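PDB 4NG4: phosphoglycerate kinase from Coxiella burnetii, which catalyses reversible phosphoryl transfer between 1,3-bisphosphoglycerate and ADP, yielding 3-phosphoglycerate and ATP in glycolysis. Local coordinates for residues I59-V65 against V112-A117; P270-V275 against V287-V293. All coordinates share one frame; numbering follows the deposited sequence.

The two contacts lie at far ends of a two-lobed kinase, on opposite sides of the chain's centre. Their centres are 62 Å apart, and their nearest atoms are about 49 Å apart. Contact 1 belongs to the N-terminal domain, which carries the predicted 3-phosphoglycerate site. There the side chain of Val65 is about 9 Å from that of Leu33, one of the predicted substrate residues. Contact 2 belongs to the nucleotide-binding C-terminal domain. The side chain of Val273 is about 8 Å from the bound ADP, and that of Ile274 about 7 Å from the magnesium ion. Contact 1 pairs parallel strands; contact 2 is an antiparallel hairpin.

Contact 1: residues I59-V65 against V112-A117; sequences IEQKARV and VEPGQA
The Arg64 and Pro114 side chains run alongside each other in one direction. The proline CD sits over the centre of one face of the guanidinium, 3.7 Å from Arg64 CZ. Arg64 reaches this place because its CG is anti to the carbonyl carbon (chi1 -54°) and the chain then runs extended to NE. NH1 comes within 2.7 Å of Val112 O, obliquely to the guanidinium plane. NE has a weak hydrogen bond to the backbone oxygen of Asn24 in the neighbouring loop.

Val112 approaches from its CG1 branch, which is 3.9 Å from Arg64 CB. On the sheet face shared by Val65 and Ala117, the methyls Val65 CG1 and Ala117 CB meet at 3.5 Å. Ile59 brings CD1 to Ala117 CB from the last turn of helix 46-60. Ala58 of that helix also touches Val65.

Two backbone bonds tie the segments. Gly115 N donates to Ala63 O at 2.7 Å, from above the carbonyl plane. Val65 N donates to Gln116 O at 3.2 Å. Gly115 is the third residue of a type II turn from Glu113 to Gln116, with a positive phi of 95°. Lys62, also at positive phi, is the C-prime residue of the Schellman motif that ends the helix.

The chain thus turns from helix into strand 64-69 just where strand 117-120 begins parallel to it. Backbone bonds set the alignment of the two strands, the paired methyls make an apolar patch on one sheet face, and the charged Arg64 lies flat against Pro114 beside the strand starts.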
loop_
_atom_site.group_PDB
_atom_site.type_symbol
_atom_site.label_atom_id
_atom_site.label_comp_id
_atom_site.label_asym_id
_atom_site.label_seq_id
_atom_site.Cartn_x
_atom_site.Cartn_y
_atom_site.Cartn_z
ATOM N N ILE A 59 19.526 18.715 3.417
ATOM C CA ILE A 59 20.899 19.058 3.820
ATOM C C ILE A 59 21.649 19.813 2.707
ATOM O O ILE A 59 22.352 20.790 2.978
ATOM C CB ILE A 59 21.686 17.778 4.193
ATOM C CG1 ILE A 59 21.106 17.145 5.459
ATOM C CG2 ILE A 59 23.148 18.063 4.403
ATOM C CD1 ILE A 59 21.499 15.692 5.636
ATOM N N GLU A 60 21.487 19.366 1.463
ATOM C CA GLU A 60 22.164 19.976 0.319
ATOM C C GLU A 60 21.700 21.414 0.111
ATOM O O GLU A 60 22.481 22.262 -0.342
ATOM C CB GLU A 60 21.917 19.158 -0.950
ATOM C CG GLU A 60 22.760 19.574 -2.159
ATOM C CD GLU A 60 22.341 18.862 -3.446
ATOM O OE1 GLU A 60 21.473 17.958 -3.373
ATOM O OE2 GLU A 60 22.879 19.211 -4.530
ATOM N N GLN A 61 20.438 21.688 0.440
ATOM C CA GLN A 61 19.917 23.059 0.437
ATOM C C GLN A 61 20.124 23.766 1.785
ATOM O O GLN A 61 19.626 24.875 2.003
ATOM C CB GLN A 61 18.439 23.066 0.051
ATOM C CG GLN A 61 18.201 22.600 -1.373
ATOM C CD GLN A 61 16.739 22.481 -1.709
ATOM O OE1 GLN A 61 15.893 23.090 -1.056
ATOM N NE2 GLN A 61 16.431 21.700 -2.740
ATOM N N LYS A 62 20.876 23.115 2.671
ATOM C CA LYS A 62 21.287 23.667 3.967
ATOM C C LYS A 62 20.107 24.018 4.875
ATOM O O LYS A 62 20.070 25.060 5.535
ATOM C CB LYS A 62 22.285 24.825 3.780
ATOM C CG LYS A 62 23.730 24.331 3.764
ATOM C CD LYS A 62 24.671 25.246 3.021
ATOM C CE LYS A 62 26.103 24.790 3.222
ATOM N NZ LYS A 62 27.067 25.579 2.422
ATOM N N ALA A 63 19.152 23.099 4.917
ATOM C CA ALA A 63 18.082 23.145 5.899
ATOM C C ALA A 63 18.651 22.783 7.264
ATOM O O ALA A 63 19.733 22.193 7.361
ATOM C CB ALA A 63 16.964 22.176 5.519
ATOM N N ARG A 64 17.929 23.169 8.310
ATOM C CA ARG A 64 18.181 22.669 9.652
ATOM C C ARG A 64 17.188 21.536 9.842
ATOM O O ARG A 64 16.005 21.780 10.071
ATOM C CB ARG A 64 17.967 23.769 10.696
ATOM C CG ARG A 64 18.756 25.053 10.438
ATOM C CD ARG A 64 18.042 26.260 11.036
ATOM N NE ARG A 64 18.929 27.419 11.147
ATOM C CZ ARG A 64 19.678 27.716 12.208
ATOM N NH1 ARG A 64 19.665 26.952 13.297
ATOM N NH2 ARG A 64 20.452 28.790 12.177
ATOM N N VAL A 65 17.661 20.298 9.732
ATOM C CA VAL A 65 16.750 19.154 9.542
ATOM C C VAL A 65 16.382 18.389 10.817
ATOM O O VAL A 65 17.255 17.883 11.518
ATOM C CB VAL A 65 17.321 18.146 8.509
ATOM C CG1 VAL A 65 16.643 16.797 8.648
ATOM C CG2 VAL A 65 17.154 18.685 7.100
ATOM N N VAL A 112 19.696 23.331 15.804
ATOM C CA VAL A 112 20.193 22.478 14.728
ATOM C C VAL A 112 20.846 23.398 13.716
ATOM O O VAL A 112 20.207 24.327 13.223
ATOM C CB VAL A 112 19.063 21.679 14.045
ATOM C CG1 VAL A 112 19.587 20.925 12.829
ATOM C CG2 VAL A 112 18.444 20.715 15.015
ATOM N N GLU A 113 22.119 23.155 13.427
ATOM C CA GLU A 113 22.881 24.028 12.534
ATOM C C GLU A 113 22.418 23.811 11.089
ATOM O O GLU A 113 21.927 22.722 10.750
ATOM C CB GLU A 113 24.382 23.754 12.678
ATOM C CG GLU A 113 25.276 24.763 11.982
ATOM C CD GLU A 113 26.753 24.502 12.213
ATOM O OE1 GLU A 113 27.583 25.327 11.760
ATOM O OE2 GLU A 113 27.078 23.474 12.855
ATOM N N PRO A 114 22.525 24.853 10.242
ATOM C CA PRO A 114 22.215 24.637 8.827
ATOM C C PRO A 114 23.056 23.518 8.210
ATOM O O PRO A 114 24.277 23.504 8.374
ATOM C CB PRO A 114 22.556 25.989 8.189
ATOM C CG PRO A 114 22.300 26.971 9.267
ATOM C CD PRO A 114 22.685 26.286 10.554
ATOM N N GLY A 115 22.399 22.573 7.537
ATOM C CA GLY A 115 23.097 21.502 6.830
ATOM C C GLY A 115 23.267 20.199 7.600
ATOM O O GLY A 115 23.571 19.169 6.999
ATOM N N GLN A 116 23.095 20.221 8.922
ATOM C CA GLN A 116 23.087 18.980 9.692
ATOM C C GLN A 116 21.645 18.512 9.908
ATOM O O GLN A 116 20.690 19.231 9.599
ATOM C CB GLN A 116 23.857 19.117 11.021
ATOM C CG GLN A 116 23.279 20.099 12.037
ATOM C CD GLN A 116 23.748 19.820 13.462
ATOM O OE1 GLN A 116 23.212 18.935 14.146
ATOM N NE2 GLN A 116 24.744 20.576 13.916
ATOM N N ALA A 117 21.503 17.294 10.422
ATOM C CA ALA A 117 20.189 16.667 10.596
ATOM C C ALA A 117 20.124 15.869 11.889
ATOM O O ALA A 117 21.038 15.109 12.211
ATOM C CB ALA A 117 19.883 15.755 9.423
#

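Contact 2: residues P270-V275 against V287-V293; sequences PVDVIV and VKNIDAV
Lys288 NZ, at the end of an extended chain that passes Val275, is gripped by two groups. It donates to Ala292 O at 2.8 Å and forms a salt bridge with Glu297. The backbone of the same lysine pairs with Val273. Val273 N donates to Lys288 O at 3.0 Å, and the bond is returned by Lys288 N to Val273 O, also 3.0 Å. Val273 and Lys288 are therefore the hydrogen-bonded pair, flanked by the non-hydrogen-bonded pairs Asp272 with Asn289 and Ile274 with Val287. Beyond them Ile290 N donates almost straight to Val271 O.

On the face of Ile274 and Val287 the two side chains meet through Ile274 CD1 and Val287 CG2, 3.8 Å apart. On the other face, that of Val273 and Lys288, Val275 CG2 abuts the lysine chain at CD (3.9 Å), the two side chains crossing at about a right angle. Val293 CG2 reaches both Val273 CG2 and Val275 CG1.

Asn289 OD1 accepts from Asp291 N, an Asx turn that opens the 3-10 segment 290-292. Asp272 OD1 is hydrogen-bonded to Thr306 OG1, and its OD2 to the backbone N of Asn305, at the start of helix 304-316.

The arrangement is an antiparallel beta hairpin, strands 272-276 and 286-289, extended by strand 298-300 into a small three-stranded sheet beside the nucleotide site.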
loop_
_atom_site.group_PDB
_atom_site.type_symbol
_atom_site.label_atom_id
_atom_site.label_comp_id
_atom_site.label_asym_id
_atom_site.label_seq_id
_atom_site.Cartn_x
_atom_site.Cartn_y
_atom_site.Cartn_z
ATOM N N PRO A 270 -13.713 -16.923 -13.247
ATOM C CA PRO A 270 -13.049 -18.189 -13.604
ATOM C C PRO A 270 -13.993 -19.136 -14.311
ATOM O O PRO A 270 -15.064 -19.418 -13.764
ATOM C CB PRO A 270 -12.649 -18.774 -12.243
ATOM C CG PRO A 270 -12.512 -17.581 -11.337
ATOM C CD PRO A 270 -13.532 -16.582 -11.821
ATOM N N VAL A 271 -13.618 -19.607 -15.507
ATOM C CA VAL A 271 -14.397 -20.661 -16.195
ATOM C C VAL A 271 -13.818 -22.061 -15.913
ATOM O O VAL A 271 -14.553 -23.050 -15.898
ATOM C CB VAL A 271 -14.530 -20.422 -17.712
ATOM C CG1 VAL A 271 -14.859 -18.978 -18.000
ATOM C CG2 VAL A 271 -13.264 -20.818 -18.420
ATOM N N ASP A 272 -12.508 -22.139 -15.688
ATOM C CA ASP A 272 -11.868 -23.373 -15.218
ATOM C C ASP A 272 -10.974 -23.114 -13.993
ATOM O O ASP A 272 -10.417 -22.028 -13.852
ATOM C CB ASP A 272 -11.093 -24.080 -16.354
ATOM C CG ASP A 272 -10.017 -23.202 -17.015
ATOM O OD1 ASP A 272 -9.825 -22.028 -16.635
ATOM O OD2 ASP A 272 -9.351 -23.716 -17.937
ATOM N N VAL A 273 -10.858 -24.116 -13.118
ATOM C CA VAL A 273 -10.146 -24.000 -11.828
ATOM C C VAL A 273 -9.374 -25.276 -11.503
ATOM O O VAL A 273 -9.642 -26.325 -12.079
ATOM C CB VAL A 273 -11.139 -23.766 -10.654
ATOM C CG1 VAL A 273 -11.778 -22.387 -10.735
ATOM C CG2 VAL A 273 -12.202 -24.843 -10.633
ATOM N N ILE A 274 -8.419 -25.208 -10.584
ATOM C CA ILE A 274 -7.798 -26.444 -10.124
ATOM C C ILE A 274 -8.190 -26.743 -8.693
ATOM O O ILE A 274 -8.041 -25.911 -7.805
ATOM C CB ILE A 274 -6.274 -26.464 -10.275
ATOM C CG1 ILE A 274 -5.726 -27.843 -9.909
ATOM C CG2 ILE A 274 -5.637 -25.454 -9.382
ATOM C CD1 ILE A 274 -4.519 -28.269 -10.766
ATOM N N VAL A 275 -8.686 -27.955 -8.492
ATOM C CA VAL A 275 -9.284 -28.359 -7.236
ATOM C C VAL A 275 -8.554 -29.549 -6.652
ATOM O O VAL A 275 -7.914 -30.309 -7.362
ATOM C CB VAL A 275 -10.798 -28.716 -7.401
ATOM C CG1 VAL A 275 -11.539 -27.623 -8.135
ATOM C CG2 VAL A 275 -10.987 -30.022 -8.142
ATOM N N VAL A 287 -7.683 -30.342 -12.837
ATOM C CA VAL A 287 -8.201 -29.212 -13.612
ATOM C C VAL A 287 -9.617 -29.537 -14.090
ATOM O O VAL A 287 -9.873 -30.606 -14.638
ATOM C CB VAL A 287 -7.289 -28.843 -14.797
ATOM C CG1 VAL A 287 -7.882 -27.661 -15.569
ATOM C CG2 VAL A 287 -5.889 -28.518 -14.292
ATOM N N LYS A 288 -10.525 -28.593 -13.868
ATOM C CA LYS A 288 -11.957 -28.830 -13.958
ATOM C C LYS A 288 -12.659 -27.636 -14.555
ATOM O O LYS A 288 -12.201 -26.494 -14.445
ATOM C CB LYS A 288 -12.551 -29.041 -12.561
ATOM C CG LYS A 288 -12.368 -30.433 -11.980
ATOM C CD LYS A 288 -13.492 -30.800 -11.002
ATOM C CE LYS A 288 -13.346 -32.229 -10.525
ATOM N NZ LYS A 288 -14.592 -32.787 -9.944
ATOM N N ASN A 289 -13.800 -27.909 -15.171
ATOM C CA ASN A 289 -14.733 -26.857 -15.475
ATOM C C ASN A 289 -15.508 -26.546 -14.203
ATOM O O ASN A 289 -15.888 -27.450 -13.429
ATOM C CB ASN A 289 -15.692 -27.271 -16.587
ATOM C CG ASN A 289 -16.381 -26.077 -17.241
ATOM O OD1 ASN A 289 -17.058 -25.273 -16.572
ATOM N ND2 ASN A 289 -16.212 -25.955 -18.563
ATOM N N ILE A 290 -15.740 -25.264 -13.989
ATOM C CA ILE A 290 -16.578 -24.811 -12.902
ATOM C C ILE A 290 -17.851 -25.680 -12.730
ATOM O O ILE A 290 -18.295 -25.905 -11.601
ATOM C CB ILE A 290 -16.891 -23.327 -13.130
ATOM C CG1 ILE A 290 -17.743 -22.746 -12.011
ATOM C CG2 ILE A 290 -17.553 -23.107 -14.497
ATOM C CD1 ILE A 290 -18.038 -21.269 -12.244
ATOM N N ASP A 291 -18.417 -26.174 -13.836
ATOM C CA ASP A 291 -19.519 -27.153 -13.808
ATOM C C ASP A 291 -19.258 -28.295 -12.840
ATOM O O ASP A 291 -20.132 -28.690 -12.077
ATOM C CB ASP A 291 -19.712 -27.823 -15.186
ATOM C CG ASP A 291 -20.005 -26.839 -16.307
ATOM O OD1 ASP A 291 -20.691 -25.817 -16.075
ATOM O OD2 ASP A 291 -19.560 -27.113 -17.446
ATOM N N ALA A 292 -18.042 -28.834 -12.918
ATOM C CA ALA A 292 -17.744 -30.186 -12.436
ATOM C C ALA A 292 -17.247 -30.267 -10.993
ATOM O O ALA A 292 -16.907 -31.357 -10.554
ATOM C CB ALA A 292 -16.742 -30.858 -13.371
ATOM N N VAL A 293 -17.244 -29.149 -10.259
ATOM C CA VAL A 293 -16.786 -29.132 -8.865
ATOM C C VAL A 293 -17.773 -29.884 -7.956
ATOM O O VAL A 293 -18.916 -29.455 -7.789
ATOM C CB VAL A 293 -16.582 -27.685 -8.317
ATOM C CG1 VAL A 293 -16.109 -27.715 -6.865
ATOM C CG2 VAL A 293 -15.573 -26.917 -9.165
#